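Local coordinates for protein beta-fructofuranosidase, insoluble isoenzyme CWINV1 (Arabidopsis thaliana, PDB 2OXB) that hydrolyses sucrose and 1-kestose, and more weakly neokestose and levan, as a cell-wall invertase of glycosyl hydrolase family 32, at residues D377-T389 / R428-V440. The protein carries 1 engineered substitution. Sequence-based numbering, arbitrary orientation.
Sequences DLEKADVIEPSWT and RIFKARQNSNKYV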
loop_
_atom_site.group_PDB
_atom_site.type_symbol
_atom_site.label_atom_id
_atom_site.label_comp_id
_atom_site.label_asym_id
_atom_site.label_seq_id
_atom_site.Cartn_x
_atom_site.Cartn_y
_atom_site.Cartn_z
ATOM N N ASP A 377 -18.798 -10.412 27.223
ATOM C CA ASP A 377 -20.150 -10.697 26.777
ATOM C C ASP A 377 -20.328 -10.191 25.353
ATOM O O ASP A 377 -20.754 -9.056 25.123
ATOM C CB ASP A 377 -21.171 -10.033 27.697
ATOM C CG ASP A 377 -22.479 -10.812 27.778
ATOM O OD1 ASP A 377 -23.476 -10.232 28.250
ATOM O OD2 ASP A 377 -22.515 -12.002 27.387
ATOM N N LEU A 378 -19.983 -11.044 24.398
ATOM C CA LEU A 378 -20.097 -10.713 22.982
ATOM C C LEU A 378 -21.559 -10.743 22.572
ATOM O O LEU A 378 -21.931 -10.194 21.538
ATOM C CB LEU A 378 -19.308 -11.725 22.144
ATOM C CG LEU A 378 -18.014 -11.272 21.479
ATOM C CD1 LEU A 378 -17.203 -12.460 21.070
ATOM C CD2 LEU A 378 -18.345 -10.407 20.283
ATOM N N GLU A 379 -22.377 -11.402 23.393
ATOM C CA GLU A 379 -23.808 -11.519 23.131
ATOM C C GLU A 379 -24.462 -10.151 23.040
ATOM O O GLU A 379 -25.431 -9.958 22.305
ATOM C CB GLU A 379 -24.494 -12.344 24.227
ATOM C CG GLU A 379 -24.291 -13.855 24.094
ATOM C CD GLU A 379 -22.901 -14.340 24.509
ATOM O OE1 GLU A 379 -22.587 -14.259 25.723
ATOM O OE2 GLU A 379 -22.134 -14.811 23.627
ATOM N N LYS A 380 -23.932 -9.195 23.788
ATOM C CA LYS A 380 -24.499 -7.873 23.745
ATOM C C LYS A 380 -24.348 -7.264 22.373
ATOM O O LYS A 380 -24.936 -6.219 22.094
ATOM C CB LYS A 380 -23.858 -6.977 24.801
ATOM C CG LYS A 380 -24.648 -6.946 26.080
ATOM C CD LYS A 380 -24.768 -8.350 26.612
ATOM C CE LYS A 380 -25.770 -8.472 27.738
ATOM N NZ LYS A 380 -25.942 -9.929 28.015
ATOM N N ALA A 381 -23.569 -7.908 21.507
ATOM C CA ALA A 381 -23.372 -7.379 20.154
ATOM C C ALA A 381 -24.663 -7.417 19.332
ATOM O O ALA A 381 -25.484 -8.327 19.468
ATOM C CB ALA A 381 -22.275 -8.140 19.434
ATOM N N ASP A 382 -24.850 -6.400 18.508
ATOM C CA ASP A 382 -26.033 -6.319 17.666
ATOM C C ASP A 382 -25.905 -7.270 16.485
ATOM O O ASP A 382 -24.817 -7.750 16.188
ATOM C CB ASP A 382 -26.218 -4.891 17.134
ATOM C CG ASP A 382 -26.887 -3.964 18.133
ATOM O OD1 ASP A 382 -26.642 -2.754 18.040
ATOM O OD2 ASP A 382 -27.655 -4.434 18.988
ATOM N N VAL A 383 -27.028 -7.544 15.828
ATOM C CA VAL A 383 -27.045 -8.415 14.656
ATOM C C VAL A 383 -27.167 -7.537 13.412
ATOM O O VAL A 383 -28.141 -6.791 13.264
ATOM C CB VAL A 383 -28.230 -9.404 14.688
ATOM C CG1 VAL A 383 -28.224 -10.244 13.431
ATOM C CG2 VAL A 383 -28.130 -10.311 15.923
ATOM N N ILE A 384 -26.167 -7.624 12.531
ATOM C CA ILE A 384 -26.117 -6.830 11.299
ATOM C C ILE A 384 -27.376 -6.922 10.442
ATOM O O ILE A 384 -27.989 -7.984 10.326
ATOM C CB ILE A 384 -24.862 -7.209 10.405
ATOM C CG1 ILE A 384 -24.637 -8.722 10.382
ATOM C CG2 ILE A 384 -23.613 -6.477 10.884
ATOM C CD1 ILE A 384 -25.413 -9.436 9.307
ATOM N N GLU A 385 -27.770 -5.801 9.855
ATOM C CA GLU A 385 -28.948 -5.794 9.001
ATOM C C GLU A 385 -28.425 -6.305 7.639
ATOM O O GLU A 385 -27.250 -6.103 7.307
ATOM C CB GLU A 385 -29.527 -4.361 8.915
ATOM C CG GLU A 385 -31.012 -4.230 8.482
ATOM C CD GLU A 385 -32.009 -4.093 9.658
ATOM O OE1 GLU A 385 -31.733 -3.352 10.632
ATOM O OE2 GLU A 385 -33.097 -4.708 9.589
ATOM N N PRO A 386 -29.274 -7.008 6.864
ATOM C CA PRO A 386 -28.916 -7.558 5.550
ATOM C C PRO A 386 -28.051 -6.664 4.657
ATOM O O PRO A 386 -26.880 -6.971 4.400
ATOM C CB PRO A 386 -30.278 -7.856 4.928
ATOM C CG PRO A 386 -31.074 -8.298 6.111
ATOM C CD PRO A 386 -30.681 -7.311 7.196
ATOM N N SER A 387 -28.629 -5.554 4.201
ATOM C CA SER A 387 -27.950 -4.612 3.292
ATOM C C SER A 387 -26.469 -4.324 3.572
ATOM O O SER A 387 -25.643 -4.299 2.653
ATOM C CB SER A 387 -28.714 -3.274 3.240
ATOM O OG SER A 387 -28.637 -2.556 4.464
ATOM N N TRP A 388 -26.147 -4.105 4.843
ATOM C CA TRP A 388 -24.791 -3.786 5.275
ATOM C C TRP A 388 -23.736 -4.810 4.848
ATOM O O TRP A 388 -23.358 -5.686 5.626
ATOM C CB TRP A 388 -24.781 -3.630 6.795
ATOM C CG TRP A 388 -25.686 -2.553 7.307
ATOM C CD1 TRP A 388 -26.522 -1.756 6.578
ATOM C CD2 TRP A 388 -25.830 -2.146 8.669
ATOM N NE1 TRP A 388 -27.178 -0.873 7.403
ATOM C CE2 TRP A 388 -26.772 -1.090 8.694
ATOM C CE3 TRP A 388 -25.253 -2.570 9.873
ATOM C CZ2 TRP A 388 -27.151 -0.450 9.879
ATOM C CZ3 TRP A 388 -25.628 -1.937 11.052
ATOM C CH2 TRP A 388 -26.569 -0.885 11.045
ATOM N N THR A 389 -23.244 -4.669 3.620
ATOM C CA THR A 389 -22.248 -5.584 3.067
ATOM C C THR A 389 -20.920 -4.895 2.746
ATOM O O THR A 389 -19.860 -5.501 2.843
ATOM C CB THR A 389 -22.775 -6.227 1.777
ATOM O OG1 THR A 389 -22.921 -5.208 0.783
ATOM C CG2 THR A 389 -24.118 -6.895 2.017
ATOM N N ARG A 428 -16.443 -1.933 15.654
ATOM C CA ARG A 428 -17.871 -2.161 15.898
ATOM C C ARG A 428 -18.102 -3.659 15.701
ATOM O O ARG A 428 -17.811 -4.194 14.638
ATOM C CB ARG A 428 -18.722 -1.396 14.904
ATOM C CG ARG A 428 -18.923 0.050 15.220
ATOM C CD ARG A 428 -19.183 0.762 13.925
ATOM N NE ARG A 428 -19.652 2.122 14.106
ATOM C CZ ARG A 428 -20.926 2.446 14.216
ATOM N NH1 ARG A 428 -21.852 1.502 14.164
ATOM N NH2 ARG A 428 -21.268 3.713 14.359
ATOM N N ILE A 429 -18.609 -4.333 16.729
ATOM C CA ILE A 429 -18.853 -5.774 16.648
ATOM C C ILE A 429 -20.341 -6.101 16.533
ATOM O O ILE A 429 -21.171 -5.595 17.285
ATOM C CB ILE A 429 -18.319 -6.542 17.904
ATOM C CG1 ILE A 429 -16.836 -6.243 18.150
ATOM C CG2 ILE A 429 -18.557 -8.038 17.735
ATOM C CD1 ILE A 429 -15.903 -6.664 17.044
ATOM N N PHE A 430 -20.661 -6.971 15.592
ATOM C CA PHE A 430 -22.025 -7.403 15.391
ATOM C C PHE A 430 -21.991 -8.908 15.182
ATOM O O PHE A 430 -20.916 -9.497 15.025
ATOM C CB PHE A 430 -22.629 -6.714 14.171
ATOM C CG PHE A 430 -22.719 -5.222 14.306
ATOM C CD1 PHE A 430 -23.465 -4.651 15.335
ATOM C CD2 PHE A 430 -22.056 -4.387 13.412
ATOM C CE1 PHE A 430 -23.548 -3.274 15.473
ATOM C CE2 PHE A 430 -22.132 -3.009 13.541
ATOM C CZ PHE A 430 -22.881 -2.446 14.575
ATOM N N LYS A 431 -23.168 -9.525 15.183
ATOM C CA LYS A 431 -23.282 -10.966 14.984
ATOM C C LYS A 431 -23.584 -11.242 13.518
ATOM O O LYS A 431 -24.460 -10.611 12.936
ATOM C CB LYS A 431 -24.406 -11.534 15.862
ATOM C CG LYS A 431 -24.349 -11.089 17.327
ATOM C CD LYS A 431 -25.263 -11.934 18.221
ATOM C CE LYS A 431 -25.189 -11.489 19.676
ATOM N NZ LYS A 431 -25.999 -12.349 20.598
ATOM N N ALA A 432 -22.847 -12.167 12.919
ATOM C CA ALA A 432 -23.070 -12.510 11.525
ATOM C C ALA A 432 -24.514 -12.971 11.350
ATOM O O ALA A 432 -25.198 -12.553 10.418
ATOM C CB ALA A 432 -22.104 -13.608 11.091
ATOM N N ARG A 433 -24.964 -13.829 12.261
ATOM C CA ARG A 433 -26.326 -14.359 12.257
ATOM C C ARG A 433 -26.943 -14.117 13.630
ATOM O O ARG A 433 -27.154 -12.967 14.009
ATOM C CB ARG A 433 -26.309 -15.853 11.939
ATOM C CG ARG A 433 -25.767 -16.164 10.561
ATOM C CD ARG A 433 -26.718 -15.703 9.463
ATOM N NE ARG A 433 -26.800 -14.251 9.280
ATOM C CZ ARG A 433 -27.848 -13.497 9.621
ATOM N NH1 ARG A 433 -28.920 -14.043 10.181
ATOM N NH2 ARG A 433 -27.845 -12.193 9.364
ATOM N N GLN A 434 -27.247 -15.185 14.370
ATOM C CA GLN A 434 -27.812 -15.042 15.720
ATOM C C GLN A 434 -27.432 -16.193 16.635
ATOM O O GLN A 434 -27.182 -15.995 17.829
ATOM C CB GLN A 434 -29.347 -14.931 15.715
ATOM C CG GLN A 434 -29.920 -14.589 17.109
ATOM C CD GLN A 434 -31.426 -14.721 17.203
ATOM O OE1 GLN A 434 -31.979 -15.811 17.020
ATOM N NE2 GLN A 434 -32.104 -13.611 17.501
ATOM N N ASN A 435 -27.409 -17.403 16.095
ATOM C CA ASN A 435 -27.048 -18.540 16.924
ATOM C C ASN A 435 -25.835 -19.275 16.342
ATOM O O ASN A 435 -25.180 -20.054 17.047
ATOM C CB ASN A 435 -28.272 -19.457 17.126
ATOM C CG ASN A 435 -29.125 -19.055 18.355
ATOM O OD1 ASN A 435 -29.450 -17.882 18.558
ATOM N ND2 ASN A 435 -29.495 -20.041 19.162
ATOM N N SER A 436 -25.523 -19.002 15.070
ATOM C CA SER A 436 -24.353 -19.605 14.416
ATOM C C SER A 436 -23.082 -18.851 14.848
ATOM O O SER A 436 -22.364 -18.296 14.016
ATOM C CB SER A 436 -24.493 -19.564 12.882
ATOM O OG SER A 436 -25.216 -20.679 12.390
ATOM N N ASN A 437 -22.836 -18.854 16.162
ATOM C CA ASN A 437 -21.690 -18.206 16.808
ATOM C C ASN A 437 -20.646 -17.697 15.824
ATOM O O ASN A 437 -19.572 -18.275 15.687
ATOM C CB ASN A 437 -21.018 -19.176 17.803
ATOM C CG ASN A 437 -20.949 -18.619 19.236
ATOM O OD1 ASN A 437 -20.318 -17.586 19.494
ATOM N ND2 ASN A 437 -21.597 -19.316 20.172
ATOM N N LYS A 438 -20.977 -16.615 15.136
ATOM C CA LYS A 438 -20.077 -16.005 14.177
ATOM C C LYS A 438 -20.325 -14.517 14.197
ATOM O O LYS A 438 -21.442 -14.054 13.993
ATOM C CB LYS A 438 -20.313 -16.567 12.778
ATOM C CG LYS A 438 -19.463 -17.783 12.467
ATOM C CD LYS A 438 -17.990 -17.424 12.438
ATOM C CE LYS A 438 -17.169 -18.553 11.855
ATOM N NZ LYS A 438 -15.733 -18.194 11.712
ATOM N N TYR A 439 -19.261 -13.771 14.447
ATOM C CA TYR A 439 -19.342 -12.330 14.547
ATOM C C TYR A 439 -18.611 -11.608 13.417
ATOM O O TYR A 439 -17.764 -12.183 12.730
ATOM C CB TYR A 439 -18.771 -11.917 15.906
ATOM C CG TYR A 439 -19.519 -12.510 17.088
ATOM C CD1 TYR A 439 -20.364 -11.716 17.871
ATOM C CD2 TYR A 439 -19.422 -13.869 17.399
ATOM C CE1 TYR A 439 -21.102 -12.255 18.931
ATOM C CE2 TYR A 439 -20.158 -14.425 18.457
ATOM C CZ TYR A 439 -20.995 -13.612 19.216
ATOM O OH TYR A 439 -21.738 -14.136 20.247
ATOM N N VAL A 440 -18.962 -10.342 13.216
ATOM C CA VAL A 440 -18.316 -9.532 12.190
ATOM C C VAL A 440 -17.649 -8.338 12.870
ATOM O O VAL A 440 -18.275 -7.594 13.647
ATOM C CB VAL A 440 -19.312 -8.993 11.126
ATOM C CG1 VAL A 440 -18.547 -8.268 10.028
ATOM C CG2 VAL A 440 -20.132 -10.119 10.541
HETATM O O HOH W 1 -30.327 -10.100 10.055
#
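L378 lies over one face of the Y439 ring in the C-terminal beta-sandwich domain of this family 32 enzyme, where segment 377-389 adds a short, weakly bonded strand, 382-383, parallel to the end of 423-431, which forms a hairpin with 439-446. The leucine's CD1 stands 4.3 Å from the ring centroid and only 5° off the normal, a CH-pi contact, while its other branch, CD2, reaches CG2 of I429. A381, small enough to sit close to the backbone of I429, puts its methyl at the edge of the same tyrosine. Parallel pairing follows at V383 and K431: K431 N donates to D382 O over 2.6 Å, and I384 N returns a weak bond to K431 O. With chi2 to chi4 all extended, K431 runs past A381 O and its NZ donates a weak hydrogen bond to E379 O; an alanine here would probably leave the E379 carbonyl without its lysine partner. F430 turns the other way, its ring nearly coplanar with the D382 carboxylate (7°), and D382 CB meets the ring edge, 3.3 Å from F430 CD1. The two branches of I384 part: CG2 packs 3.4 Å from F430 CB, while CD1 touches the guanidinium edge, 3.7 Å from R433 NH2.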